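Local structure of esterase E25 (Uncultured bacterium, 4Q05) at residues A[232-237]-A[330-335]; A[254-259]-A[301-306]; A[228-233]-A[292-297]; A[135-140]-A[167-172]; A[49-54]-A[341-346]. The protein probably catalyses hydrolysis of ester bonds, as a dimeric alpha/beta-hydrolase of the bacterial hormone-sensitive lipase family. All coordinates share one frame; numbering follows the deposited sequence. Where two conformers were deposited one is given.

Contact 1. Residues A[232-237]-A[330-335]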
# COMPACT_ATOMS: atom_id res chain seq x y z
N LEU A 232 -1.31 -10.82 8.33
CA LEU A 232 -2.47 -10.82 7.44
C LEU A 232 -2.03 -10.58 5.99
O LEU A 232 -1.86 -9.43 5.56
CB LEU A 232 -3.47 -9.75 7.85
CG LEU A 232 -3.98 -9.82 9.29
CD1 LEU A 232 -4.90 -8.65 9.55
CD2 LEU A 232 -4.71 -11.14 9.54
N GLY A 233 -1.83 -11.65 5.25
CA GLY A 233 -1.50 -11.57 3.86
C GLY A 233 -2.77 -11.61 3.08
O GLY A 233 -3.58 -12.45 3.37
N THR A 234 -2.93 -10.68 2.16
CA THR A 234 -4.09 -10.54 1.30
C THR A 234 -5.39 -11.02 1.98
O THR A 234 -6.03 -11.92 1.55
CB THR A 234 -3.84 -11.17 -0.09
OG1 THR A 234 -4.94 -10.93 -0.93
CG2 THR A 234 -3.59 -12.64 0.01
N PRO A 235 -5.70 -10.33 3.16
CA PRO A 235 -6.79 -10.93 3.94
C PRO A 235 -8.16 -10.80 3.30
O PRO A 235 -8.42 -9.84 2.64
CB PRO A 235 -6.75 -10.16 5.24
CG PRO A 235 -6.29 -8.83 4.88
CD PRO A 235 -5.20 -9.12 3.98
N GLY A 236 -9.01 -11.78 3.51
CA GLY A 236 -10.37 -11.72 3.04
C GLY A 236 -11.15 -10.97 4.09
O GLY A 236 -12.02 -11.51 4.72
N ALA A 237 -10.77 -9.72 4.28
CA ALA A 237 -11.29 -8.92 5.39
C ALA A 237 -12.71 -8.40 5.14
O ALA A 237 -13.50 -8.25 6.06
CB ALA A 237 -10.34 -7.76 5.70
N ILE A 330 2.35 -7.74 -7.81
CA ILE A 330 1.86 -8.89 -7.06
C ILE A 330 0.34 -8.96 -6.95
O ILE A 330 -0.32 -7.98 -6.57
CB ILE A 330 2.53 -8.96 -5.68
CG1 ILE A 330 3.88 -9.68 -5.82
CG2 ILE A 330 1.63 -9.65 -4.65
CD1 ILE A 330 4.48 -10.16 -4.50
N ALA A 331 -0.20 -10.13 -7.31
CA ALA A 331 -1.62 -10.40 -7.18
C ALA A 331 -1.87 -11.22 -5.92
O ALA A 331 -0.93 -11.54 -5.19
CB ALA A 331 -2.14 -11.16 -8.40
N HIS A 332 -3.13 -11.58 -5.68
CA HIS A 332 -3.53 -12.33 -4.49
C HIS A 332 -2.64 -13.53 -4.21
O HIS A 332 -2.66 -14.48 -4.97
CB HIS A 332 -4.96 -12.82 -4.68
CG HIS A 332 -5.48 -13.64 -3.55
ND1 HIS A 332 -5.87 -13.09 -2.34
CD2 HIS A 332 -5.73 -14.97 -3.45
CE1 HIS A 332 -6.32 -14.05 -1.55
NE2 HIS A 332 -6.25 -15.20 -2.20
N GLY A 333 -1.88 -13.49 -3.12
CA GLY A 333 -1.04 -14.61 -2.73
C GLY A 333 0.29 -14.75 -3.44
O GLY A 333 1.05 -15.66 -3.12
N ASP A 334 0.60 -13.86 -4.39
CA ASP A 334 1.80 -14.00 -5.20
C ASP A 334 3.09 -13.79 -4.42
O ASP A 334 4.18 -14.03 -4.94
CB ASP A 334 1.79 -13.03 -6.39
CG ASP A 334 1.01 -13.55 -7.57
OD1 ASP A 334 0.72 -14.77 -7.58
OD2 ASP A 334 0.71 -12.75 -8.48
N TYR A 335 2.97 -13.32 -3.18
CA TYR A 335 4.14 -13.05 -2.35
C TYR A 335 4.69 -14.34 -1.77
O TYR A 335 5.74 -14.35 -1.15
CB TYR A 335 3.77 -12.10 -1.20
CG TYR A 335 2.62 -12.60 -0.38
CD1 TYR A 335 2.81 -13.57 0.60
CD2 TYR A 335 1.33 -12.13 -0.59
CE1 TYR A 335 1.75 -14.05 1.35
CE2 TYR A 335 0.27 -12.60 0.16
CZ TYR A 335 0.48 -13.56 1.12
OH TYR A 335 -0.58 -14.03 1.86

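Contact 2. Residues A[254-259]-A[301-306]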
# COMPACT_ATOMS: atom_id res chain seq x y z
N ARG A 254 -4.30 -12.50 -11.45
CA ARG A 254 -4.20 -13.74 -12.23
C ARG A 254 -4.69 -14.96 -11.44
O ARG A 254 -4.90 -16.02 -12.02
CB ARG A 254 -2.77 -13.98 -12.68
CG ARG A 254 -1.83 -14.35 -11.54
CD ARG A 254 -0.37 -14.14 -11.88
NE ARG A 254 0.43 -14.67 -10.79
CZ ARG A 254 1.24 -15.72 -10.89
NH1 ARG A 254 1.40 -16.33 -12.06
NH2 ARG A 254 1.90 -16.15 -9.82
N ASN A 255 -4.86 -14.79 -10.13
CA ASN A 255 -5.25 -15.91 -9.29
C ASN A 255 -6.74 -15.95 -8.96
O ASN A 255 -7.40 -16.95 -9.23
CB ASN A 255 -4.39 -15.96 -8.03
CG ASN A 255 -2.91 -15.97 -8.36
OD1 ASN A 255 -2.12 -15.20 -7.80
ND2 ASN A 255 -2.53 -16.83 -9.29
N LEU A 256 -7.26 -14.87 -8.38
CA LEU A 256 -8.69 -14.79 -8.11
C LEU A 256 -9.47 -14.39 -9.36
O LEU A 256 -10.62 -14.80 -9.55
CB LEU A 256 -8.96 -13.80 -6.98
CG LEU A 256 -8.43 -14.19 -5.60
CD1 LEU A 256 -8.76 -13.11 -4.56
CD2 LEU A 256 -9.02 -15.53 -5.19
N VAL A 257 -8.81 -13.60 -10.22
CA VAL A 257 -9.39 -13.08 -11.46
C VAL A 257 -10.59 -12.15 -11.28
O VAL A 257 -10.57 -11.02 -11.75
CB VAL A 257 -9.79 -14.21 -12.46
CG1 VAL A 257 -10.21 -13.59 -13.77
CG2 VAL A 257 -8.65 -15.18 -12.69
N THR A 258 -11.64 -12.63 -10.63
CA THR A 258 -12.85 -11.85 -10.45
C THR A 258 -13.60 -12.31 -9.20
O THR A 258 -13.49 -13.46 -8.78
CB THR A 258 -13.78 -11.95 -11.69
OG1 THR A 258 -14.92 -11.11 -11.51
CG2 THR A 258 -14.25 -13.38 -11.91
N TYR A 259 -14.35 -11.39 -8.61
CA TYR A 259 -15.20 -11.70 -7.48
C TYR A 259 -16.40 -12.52 -7.95
O TYR A 259 -16.87 -13.41 -7.24
CB TYR A 259 -15.70 -10.40 -6.87
CG TYR A 259 -16.64 -10.57 -5.70
CD1 TYR A 259 -16.15 -10.63 -4.40
CD2 TYR A 259 -18.01 -10.62 -5.89
CE1 TYR A 259 -17.01 -10.76 -3.32
CE2 TYR A 259 -18.88 -10.76 -4.82
CZ TYR A 259 -18.37 -10.83 -3.53
OH TYR A 259 -19.22 -10.95 -2.46
N ARG A 301 -1.68 -5.83 -8.13
CA ARG A 301 -2.64 -6.57 -8.95
C ARG A 301 -3.60 -7.42 -8.11
O ARG A 301 -4.39 -8.19 -8.65
CB ARG A 301 -1.91 -7.45 -9.98
CG ARG A 301 -0.99 -6.64 -10.87
CD ARG A 301 -0.48 -7.44 -12.07
NE ARG A 301 0.41 -6.60 -12.87
CZ ARG A 301 0.73 -6.84 -14.14
NH1 ARG A 301 0.26 -7.92 -14.75
NH2 ARG A 301 1.54 -6.01 -14.78
N ASP A 302 -3.52 -7.27 -6.80
CA ASP A 302 -4.32 -8.10 -5.90
C ASP A 302 -5.78 -7.66 -5.94
O ASP A 302 -6.08 -6.48 -5.74
CB ASP A 302 -3.79 -7.93 -4.49
CG ASP A 302 -4.26 -9.01 -3.53
OD1 ASP A 302 -5.25 -9.73 -3.81
OD2 ASP A 302 -3.63 -9.12 -2.46
N LEU A 303 -6.68 -8.61 -6.18
CA LEU A 303 -8.11 -8.35 -6.11
C LEU A 303 -8.49 -7.92 -4.70
O LEU A 303 -9.48 -7.22 -4.51
CB LEU A 303 -8.92 -9.60 -6.49
CG LEU A 303 -10.37 -9.36 -6.92
CD1 LEU A 303 -10.38 -8.78 -8.33
CD2 LEU A 303 -11.22 -10.65 -6.85
N LEU A 304 -7.69 -8.35 -3.71
CA LEU A 304 -7.94 -7.99 -2.31
C LEU A 304 -7.02 -6.87 -1.81
O LEU A 304 -6.88 -6.66 -0.59
CB LEU A 304 -7.81 -9.20 -1.38
CG LEU A 304 -8.71 -10.39 -1.74
CD1 LEU A 304 -8.61 -11.47 -0.67
CD2 LEU A 304 -10.15 -9.91 -1.86
N LEU A 305 -6.40 -6.16 -2.73
CA LEU A 305 -5.62 -4.98 -2.36
C LEU A 305 -6.44 -4.05 -1.43
O LEU A 305 -5.95 -3.64 -0.38
CB LEU A 305 -5.17 -4.22 -3.61
CG LEU A 305 -4.59 -2.83 -3.39
CD1 LEU A 305 -3.34 -2.88 -2.51
CD2 LEU A 305 -4.29 -2.15 -4.74
N SER A 306 -7.67 -3.74 -1.83
CA SER A 306 -8.53 -2.85 -1.04
C SER A 306 -8.82 -3.45 0.33
O SER A 306 -8.74 -2.76 1.36
CB SER A 306 -9.86 -2.57 -1.78
OG SER A 306 -9.66 -1.71 -2.88

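Contact 3. Residues A[228-233]-A[292-297]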
# COMPACT_ATOMS: atom_id res chain seq x y z
N GLY A 228 1.27 -12.39 20.21
CA GLY A 228 2.22 -11.30 20.21
C GLY A 228 2.25 -10.53 18.90
O GLY A 228 2.68 -9.38 18.86
N ALA A 229 1.79 -11.16 17.83
CA ALA A 229 1.80 -10.52 16.51
C ALA A 229 0.83 -11.22 15.57
O ALA A 229 0.55 -12.41 15.73
CB ALA A 229 3.19 -10.55 15.91
N LEU A 230 0.31 -10.49 14.58
CA LEU A 230 -0.55 -11.11 13.57
C LEU A 230 0.09 -10.93 12.22
O LEU A 230 0.75 -9.93 11.97
CB LEU A 230 -1.92 -10.44 13.53
CG LEU A 230 -2.72 -10.41 14.82
CD1 LEU A 230 -4.09 -9.83 14.50
CD2 LEU A 230 -2.84 -11.81 15.42
N PHE A 231 -0.13 -11.90 11.35
CA PHE A 231 0.23 -11.79 9.94
C PHE A 231 -1.04 -11.87 9.11
O PHE A 231 -1.79 -12.85 9.20
CB PHE A 231 1.16 -12.94 9.56
CG PHE A 231 1.46 -13.01 8.10
CD1 PHE A 231 2.32 -12.11 7.52
CD2 PHE A 231 0.85 -13.97 7.30
CE1 PHE A 231 2.60 -12.16 6.16
CE2 PHE A 231 1.11 -14.04 5.96
CZ PHE A 231 1.99 -13.14 5.38
N LEU A 232 -1.31 -10.82 8.33
CA LEU A 232 -2.47 -10.82 7.44
C LEU A 232 -2.03 -10.58 5.99
O LEU A 232 -1.86 -9.43 5.56
CB LEU A 232 -3.47 -9.75 7.85
CG LEU A 232 -3.98 -9.82 9.29
CD1 LEU A 232 -4.90 -8.65 9.55
CD2 LEU A 232 -4.71 -11.14 9.54
N GLY A 233 -1.83 -11.65 5.25
CA GLY A 233 -1.50 -11.57 3.86
C GLY A 233 -2.77 -11.61 3.08
O GLY A 233 -3.58 -12.45 3.37
N PRO A 292 -3.15 -7.01 18.32
CA PRO A 292 -1.70 -7.11 18.44
C PRO A 292 -1.06 -6.42 17.23
O PRO A 292 -1.76 -6.15 16.26
CB PRO A 292 -1.43 -8.62 18.34
CG PRO A 292 -2.75 -9.29 18.45
CD PRO A 292 -3.77 -8.30 17.98
N PRO A 293 0.25 -6.15 17.28
CA PRO A 293 0.93 -5.62 16.09
C PRO A 293 0.66 -6.51 14.90
O PRO A 293 0.77 -7.74 15.02
CB PRO A 293 2.41 -5.67 16.48
CG PRO A 293 2.39 -5.49 17.98
CD PRO A 293 1.16 -6.23 18.44
N THR A 294 0.33 -5.91 13.77
CA THR A 294 -0.09 -6.65 12.59
C THR A 294 0.77 -6.30 11.36
O THR A 294 1.11 -5.14 11.12
CB THR A 294 -1.57 -6.37 12.31
OG1 THR A 294 -2.34 -6.82 13.43
CG2 THR A 294 -2.07 -7.08 11.04
N PHE A 295 1.10 -7.34 10.60
CA PHE A 295 1.93 -7.23 9.41
C PHE A 295 1.02 -7.60 8.26
O PHE A 295 0.40 -8.67 8.27
CB PHE A 295 3.09 -8.24 9.56
CG PHE A 295 4.09 -8.23 8.41
CD1 PHE A 295 3.77 -8.78 7.18
CD2 PHE A 295 5.38 -7.76 8.61
CE1 PHE A 295 4.70 -8.81 6.16
CE2 PHE A 295 6.32 -7.80 7.60
CZ PHE A 295 5.98 -8.32 6.37
N LEU A 296 0.91 -6.72 7.26
CA LEU A 296 0.02 -6.97 6.13
C LEU A 296 0.76 -6.87 4.81
O LEU A 296 1.64 -6.04 4.66
CB LEU A 296 -1.16 -5.98 6.10
CG LEU A 296 -2.02 -5.88 7.37
CD1 LEU A 296 -1.53 -4.71 8.22
CD2 LEU A 296 -3.49 -5.70 6.98
N ILE A 297 0.38 -7.70 3.86
CA ILE A 297 1.04 -7.71 2.57
C ILE A 297 0.04 -7.93 1.45
O ILE A 297 -0.93 -8.69 1.60
CB ILE A 297 2.18 -8.77 2.54
CG1 ILE A 297 2.84 -8.81 1.15
CG2 ILE A 297 1.66 -10.13 2.88
CD1 ILE A 297 4.02 -9.72 1.11

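Contact 4. Residues A[135-140]-A[167-172]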
# COMPACT_ATOMS: atom_id res chain seq x y z
N HIS A 135 -0.46 -20.81 11.84
CA HIS A 135 -0.79 -20.38 10.49
C HIS A 135 -2.19 -20.83 10.10
O HIS A 135 -2.58 -21.97 10.38
CB HIS A 135 0.24 -20.92 9.51
CG HIS A 135 -0.20 -20.87 8.09
ND1 HIS A 135 -0.33 -19.69 7.39
CD2 HIS A 135 -0.56 -21.85 7.23
CE1 HIS A 135 -0.75 -19.94 6.16
NE2 HIS A 135 -0.90 -21.25 6.04
N THR A 136 -2.94 -19.94 9.47
CA THR A 136 -4.29 -20.27 9.01
C THR A 136 -4.30 -20.05 7.51
O THR A 136 -4.15 -18.93 7.03
CB THR A 136 -5.34 -19.36 9.67
OG1 THR A 136 -4.97 -18.00 9.48
CG2 THR A 136 -5.40 -19.64 11.17
N HIS A 137 -4.45 -21.15 6.76
CA HIS A 137 -4.23 -21.11 5.32
C HIS A 137 -5.27 -20.26 4.59
O HIS A 137 -6.36 -20.02 5.09
CB HIS A 137 -4.18 -22.54 4.75
CG HIS A 137 -5.48 -23.28 4.84
ND1 HIS A 137 -6.57 -22.99 4.05
CD2 HIS A 137 -5.86 -24.31 5.63
CE1 HIS A 137 -7.56 -23.82 4.34
NE2 HIS A 137 -7.16 -24.63 5.29
N GLY A 138 -4.89 -19.79 3.40
CA GLY A 138 -5.77 -19.02 2.55
C GLY A 138 -6.62 -19.90 1.66
O GLY A 138 -6.89 -21.06 1.98
N GLY A 139 -7.00 -19.36 0.51
CA GLY A 139 -8.03 -19.99 -0.29
C GLY A 139 -9.32 -19.33 0.15
O GLY A 139 -9.41 -18.80 1.27
N ALA A 140 -10.31 -19.37 -0.70
CA ALA A 140 -11.55 -18.74 -0.41
C ALA A 140 -12.48 -19.67 0.34
O ALA A 140 -13.46 -20.13 -0.20
CB ALA A 140 -12.19 -18.25 -1.67
N ILE A 167 -3.06 -24.80 10.90
CA ILE A 167 -4.32 -25.38 11.30
C ILE A 167 -5.17 -25.80 10.10
O ILE A 167 -5.58 -24.98 9.29
CB ILE A 167 -5.12 -24.42 12.18
CG1 ILE A 167 -4.24 -23.96 13.35
CG2 ILE A 167 -6.43 -25.10 12.62
CD1 ILE A 167 -4.88 -22.94 14.26
N ASP A 168 -5.44 -27.10 10.01
CA ASP A 168 -6.24 -27.65 8.94
C ASP A 168 -7.69 -27.66 9.42
O ASP A 168 -8.27 -28.70 9.74
CB ASP A 168 -5.73 -29.06 8.64
CG ASP A 168 -6.58 -29.79 7.63
OD1 ASP A 168 -7.34 -29.15 6.88
OD2 ASP A 168 -6.46 -31.03 7.60
N TYR A 169 -8.26 -26.47 9.48
CA TYR A 169 -9.58 -26.29 10.06
C TYR A 169 -10.65 -26.85 9.16
O TYR A 169 -10.49 -26.89 7.94
CB TYR A 169 -9.84 -24.81 10.34
CG TYR A 169 -9.45 -23.89 9.19
CD1 TYR A 169 -10.31 -23.68 8.12
CD2 TYR A 169 -8.22 -23.24 9.18
CE1 TYR A 169 -9.96 -22.83 7.07
CE2 TYR A 169 -7.86 -22.39 8.13
CZ TYR A 169 -8.74 -22.19 7.08
OH TYR A 169 -8.41 -21.35 6.05
N ARG A 170 -11.75 -27.28 9.77
CA ARG A 170 -12.86 -27.85 9.02
C ARG A 170 -13.54 -26.76 8.21
O ARG A 170 -13.75 -25.64 8.70
CB ARG A 170 -13.88 -28.50 9.99
CG ARG A 170 -13.41 -29.80 10.65
CD ARG A 170 -14.37 -30.22 11.79
NE ARG A 170 -14.44 -29.19 12.82
CZ ARG A 170 -15.54 -28.85 13.49
NH1 ARG A 170 -16.69 -29.46 13.27
NH2 ARG A 170 -15.47 -27.88 14.41
N MET A 171 -13.91 -27.08 6.97
CA MET A 171 -14.46 -26.09 6.06
C MET A 171 -15.78 -26.54 5.45
O MET A 171 -16.07 -27.73 5.39
CB MET A 171 -13.47 -25.85 4.91
CG MET A 171 -12.19 -25.11 5.31
SD MET A 171 -11.13 -24.86 3.85
CE MET A 171 -10.65 -26.56 3.49
N PRO A 172 -16.59 -25.58 4.98
CA PRO A 172 -17.75 -25.96 4.16
C PRO A 172 -17.25 -26.65 2.90
O PRO A 172 -16.08 -26.44 2.52
CB PRO A 172 -18.38 -24.61 3.80
CG PRO A 172 -17.80 -23.61 4.75
CD PRO A 172 -16.44 -24.13 5.11
O HOH W 1 -3.76 -23.57 7.85
O HOH W 2 -8.38 -26.77 6.31
O HOH W 3 -10.19 -20.14 4.25

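Contact 5. Residues A[49-54]-A[341-346]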
# COMPACT_ATOMS: atom_id res chain seq x y z
N GLY A 49 9.11 -2.72 -13.17
CA GLY A 49 9.43 -2.26 -11.83
C GLY A 49 9.56 -3.39 -10.83
O GLY A 49 10.17 -3.22 -9.78
N ALA A 50 8.99 -4.54 -11.17
CA ALA A 50 9.11 -5.72 -10.33
C ALA A 50 10.49 -6.37 -10.52
O ALA A 50 11.25 -5.99 -11.41
CB ALA A 50 8.00 -6.71 -10.68
N SER A 51 10.82 -7.33 -9.66
CA SER A 51 12.04 -8.12 -9.84
C SER A 51 12.00 -8.85 -11.17
O SER A 51 10.92 -9.08 -11.73
CB SER A 51 12.16 -9.16 -8.72
OG SER A 51 11.14 -10.14 -8.86
N ASP A 52 13.16 -9.24 -11.68
CA ASP A 52 13.19 -10.08 -12.87
C ASP A 52 12.37 -11.35 -12.68
O ASP A 52 11.62 -11.75 -13.56
CB ASP A 52 14.63 -10.42 -13.25
CG ASP A 52 15.40 -9.20 -13.69
OD1 ASP A 52 14.75 -8.17 -13.98
OD2 ASP A 52 16.65 -9.26 -13.75
N VAL A 53 12.50 -11.98 -11.52
CA VAL A 53 11.74 -13.20 -11.24
C VAL A 53 10.23 -12.96 -11.39
O VAL A 53 9.53 -13.74 -12.05
CB VAL A 53 12.05 -13.75 -9.82
CG1 VAL A 53 11.19 -14.97 -9.51
CG2 VAL A 53 13.53 -14.08 -9.68
N LEU A 54 9.72 -11.90 -10.78
CA LEU A 54 8.28 -11.65 -10.82
C LEU A 54 7.86 -11.18 -12.21
O LEU A 54 6.83 -11.61 -12.76
CB LEU A 54 7.88 -10.61 -9.77
CG LEU A 54 6.39 -10.29 -9.74
CD1 LEU A 54 5.60 -11.57 -9.50
CD2 LEU A 54 6.07 -9.24 -8.67
N ALA A 341 11.70 -15.13 -5.60
CA ALA A 341 11.38 -13.74 -5.93
C ALA A 341 12.00 -12.81 -4.90
O ALA A 341 11.84 -13.01 -3.69
CB ALA A 341 9.87 -13.54 -5.99
N PRO A 342 12.74 -11.79 -5.35
CA PRO A 342 13.19 -10.83 -4.35
C PRO A 342 12.05 -10.29 -3.49
O PRO A 342 12.28 -10.02 -2.32
CB PRO A 342 13.83 -9.73 -5.19
CG PRO A 342 14.45 -10.52 -6.35
CD PRO A 342 13.44 -11.63 -6.65
N GLU A 343 10.85 -10.14 -4.05
CA GLU A 343 9.70 -9.62 -3.28
C GLU A 343 9.41 -10.52 -2.09
O GLU A 343 9.18 -10.06 -0.98
CB GLU A 343 8.45 -9.55 -4.17
CG GLU A 343 8.48 -8.42 -5.20
CD GLU A 343 9.22 -8.80 -6.49
OE1 GLU A 343 9.79 -9.91 -6.56
OE2 GLU A 343 9.23 -7.97 -7.43
N THR A 344 9.40 -11.81 -2.36
CA THR A 344 9.13 -12.82 -1.35
C THR A 344 10.24 -12.89 -0.32
O THR A 344 9.99 -12.96 0.89
CB THR A 344 8.96 -14.19 -2.03
OG1 THR A 344 7.83 -14.12 -2.91
CG2 THR A 344 8.76 -15.30 -1.02
N GLN A 345 11.49 -12.86 -0.78
CA GLN A 345 12.61 -12.90 0.15
C GLN A 345 12.58 -11.68 1.06
O GLN A 345 12.84 -11.78 2.25
CB GLN A 345 13.94 -12.95 -0.60
CG GLN A 345 14.14 -14.21 -1.41
CD GLN A 345 15.43 -14.19 -2.18
OE1 GLN A 345 16.02 -13.13 -2.38
NE2 GLN A 345 15.88 -15.35 -2.61
N HIS A 346 12.26 -10.53 0.49
CA HIS A 346 12.20 -9.31 1.28
C HIS A 346 11.02 -9.39 2.26
O HIS A 346 11.17 -9.14 3.47
CB HIS A 346 12.03 -8.11 0.36
CG HIS A 346 11.74 -6.83 1.09
ND1 HIS A 346 12.48 -6.40 2.17
CD2 HIS A 346 10.79 -5.88 0.88
CE1 HIS A 346 12.00 -5.24 2.59
NE2 HIS A 346 10.98 -4.91 1.83

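Contact 1. Residues A[232-237]-A[330-335]
Thr-234 and His-332 meet where strand 229-235 turns a corner and the loop after strand 322-327 folds back, at what is probably the active site of this alpha/beta hydrolase. His-332 lies against Ser-206 of the likely nucleophile elbow and against Asp-302, consistent with the Ser-His-Asp triad of the family. Its ND1 donates to Thr-234 OG1 over 2.7 Å, with the hydroxyl 23° out of the imidazole plane. OG1 also bonds Asp-302, so the threonine is a second-shell link between histidine and aspartate. Its chi1 of -176° turns OG1 to ND1 and brings the methyl CG2 to 3.4 Å from His-332 CE1, the two side chains crossing at about a right angle. The histidine is presented by a type II turn from Ala-331 to Asp-334, with Gly-333 in the positive-phi place. Tyr-335 comes in beside it, its OH 3.3 Å from Gly-233 CA; that hydroxyl is bonded to Glu-152. Around the contact, Thr-234 N binds back to strand 294-299, Pro-235 packs between helices 206-221 and 305-317, and Tyr-335 rests on Ile-297.

Contact 2. Residues A[254-259]-A[301-306]
Leu-256 and Leu-303 pack together where the loop before helix 262-271 lies against the turn that leads into helix 305-317; in an alpha/beta hydrolase this turn after the strand typically carries the acid of the triad, here probably Asp-302. The contact across the segments is apolar. Leu-256 CB lies 3.9 Å from Leu-303 CD2, while the far methyl CD1 reaches Leu-304 CG at 3.9 Å, the side chains of Leu-256 and Leu-304 meeting at about a right angle. Leu-303, its CG swung trans to the backbone N (chi1 -160°), brings CD2 against the opposite backbone, 3.7 Å from Thr-258 C, and CD1 to 4.1 Å from Val-257 O. Leu-256 goes on to touch His-332, and Leu-303 and Leu-304 rest on Tyr-246 of helix 244-248.

Polar bonds run within the turn and to its surroundings. Asp-253, the residue before Arg-254, accepts from Leu-303 N through one carboxylate oxygen and from Asn-255 N and Leu-256 N through the other, tying the two segments together. At the edge, Arg-301 forms a salt bridge with Asp-244 and a cation-pi contact with Trp-37, both of the second subunit. A type I turn joins Asp-302 to Leu-305, and an Asx turn overlaps it: Leu-304 N, at the N-cap position, donates to Asp-302 OD1 over 2.8 Å, approaching 61° out of the carboxylate plane.

Contact 3. Residues A[228-233]-A[292-297]
Leu-230 and Leu-232 bond to the backbone of 293-297 in a parallel pairing of neighbouring strands, 229-235 and 294-299, inside the central sheet of the alpha/beta hydrolase fold. The short segments run nearly parallel. Four hydrogen bonds zip them together, all using the N and O of these two leucines: Leu-230 N to Pro-293 O, Phe-295 N to Leu-230 O, Leu-232 N to Phe-295 O and Ile-297 N to Leu-232 O. The third is the straightest, 2.7 Å from Leu-232 N to Phe-295 O with 175° at the hydrogen, whereas the last stretches to 3.3 Å between Ile-297 N and Leu-232 O.

On one face, Phe-231 and Phe-295 lie obliquely, planes 33° apart, with CD1 of one 3.6 Å from CD1 of the other. Phe-295 also stacks on Phe-325 and meets Phe-354 of helix 342-358 edge-to-face. Ile-297 CG2, on this face, sits 3.6 Å from Gly-233 CA. The other face holds Leu-230, Leu-232, Thr-294 and Leu-296, which pack against helices 206-221 and 305-317. Leu-230 CG leans on Pro-292 CG at 3.8 Å. Thr-294 splits its branches: CG2 goes to Leu-232 CD1 at 3.6 Å, while OG1, trans to the carbonyl carbon (chi1 -62°), turns back along its own chain and donates to Pro-292 O over 3.0 Å.

Contact 4. Residues A[135-140]-A[167-172]
Tyr-169 OH is held by two partners: it donates to His-137 O at 2.6 Å, an oxygen at the edge of the phenol ring and near its plane, and it accepts from a water 2.8 Å away from OH. The same hydroxyl lies over one face of the His-137 imidazole. The two rings form an offset stack, centroids 4.2 Å apart and planes at 14°, with NE2 over the tyrosine near its rim. Both CG atoms sit between backbone N and carbonyl carbon, and the rings overlap from there. Two bonds at the ring edge fix the rotation of His-137: ND1 donates to Gly-138 O at 2.8 Å, and NE2 is bonded to a water shared with Asp-168 OD1 and Tyr-169 O. Met-171 SD meets the imidazole edge, 3.8 Å from His-137 CE1. The contact lies at the C-terminal ends of both strands of the beta-alpha-beta unit 132-136, 151-160, 164-168. His-137, Gly-138 and Gly-139 match the His-Gly-Gly motif whose glycines line the oxyanion hole in this family, and probably do so here; the backbone of Gly-139 is hydrogen-bonded to that of Gly-207, in the likely nucleophile elbow. Further back along the strands, Ile-167 N donates to His-135 O at 2.9 Å, and a water accepts from His-137 N and donates to Ile-167 O.

Contact 5. Residues A[49-54]-A[341-346]
Val-53 and Ala-341 bring the starts of helices 52-59 and 342-358 together, their CA atoms 5.3 Å apart, with Ser-51 and Ala-341 each in the N-cap position. Glu-343, in the first turn of its own helix, reaches across to grip Ser-51 twice. Its OE2 takes the backbone N-H of Ser-51 at 2.8 Å, nearly straight at 175°, and OE1 takes the hydroxyl OG at 2.7 Å on its syn lone pair. A bend at chi2 (84°) turns the carboxylate toward the other helix. Ser-51 OG meanwhile accepts from Leu-54 N at 3.0 Å, so the hydroxyl caps its helix and donates to the glutamate at once. In a capping box the N-H of the N-cap residue would go to a side chain of the same helix; here a residue of the C-terminal helix supplies it. Two helix N-termini nearby would be expected to favour the negative charge. Around the polar centre, Leu-54 CD2 lies 3.6 Å from Glu-343 OE2, its side chain at about a right angle to the glutamate. Pro-342 CD presses on Ser-51 CB at 3.5 Å, and Val-53 spreads its methyls, CG1 to Ala-341 CB at 4.0 Å and CG2 to the Pro-342 ring.

How the contacts relate
From the N terminus, contact 5 opens first at 49-54 and closes last at 341-346, enclosing the other four and tying the N-terminal region to the C-terminal helix. Contact 4 opens and closes early, joining strands 132-136 and 164-168. Contacts 3 and 1 then start from the same strand, 229-235, sharing Leu-232 and Gly-233. Contact 2 opens at 254-259; contact 3 closes at 292-297 before contact 2 does at 301-306, so these two cross, while contact 2 lies wholly within the span of contact 1. Contact 1 closes at 330-335, shortly before contact 5. It touches contacts 2, 3 and 5, through Asp-302, Ile-297 and Thr-344, linking the central sheet, the probable active site and the helix ends.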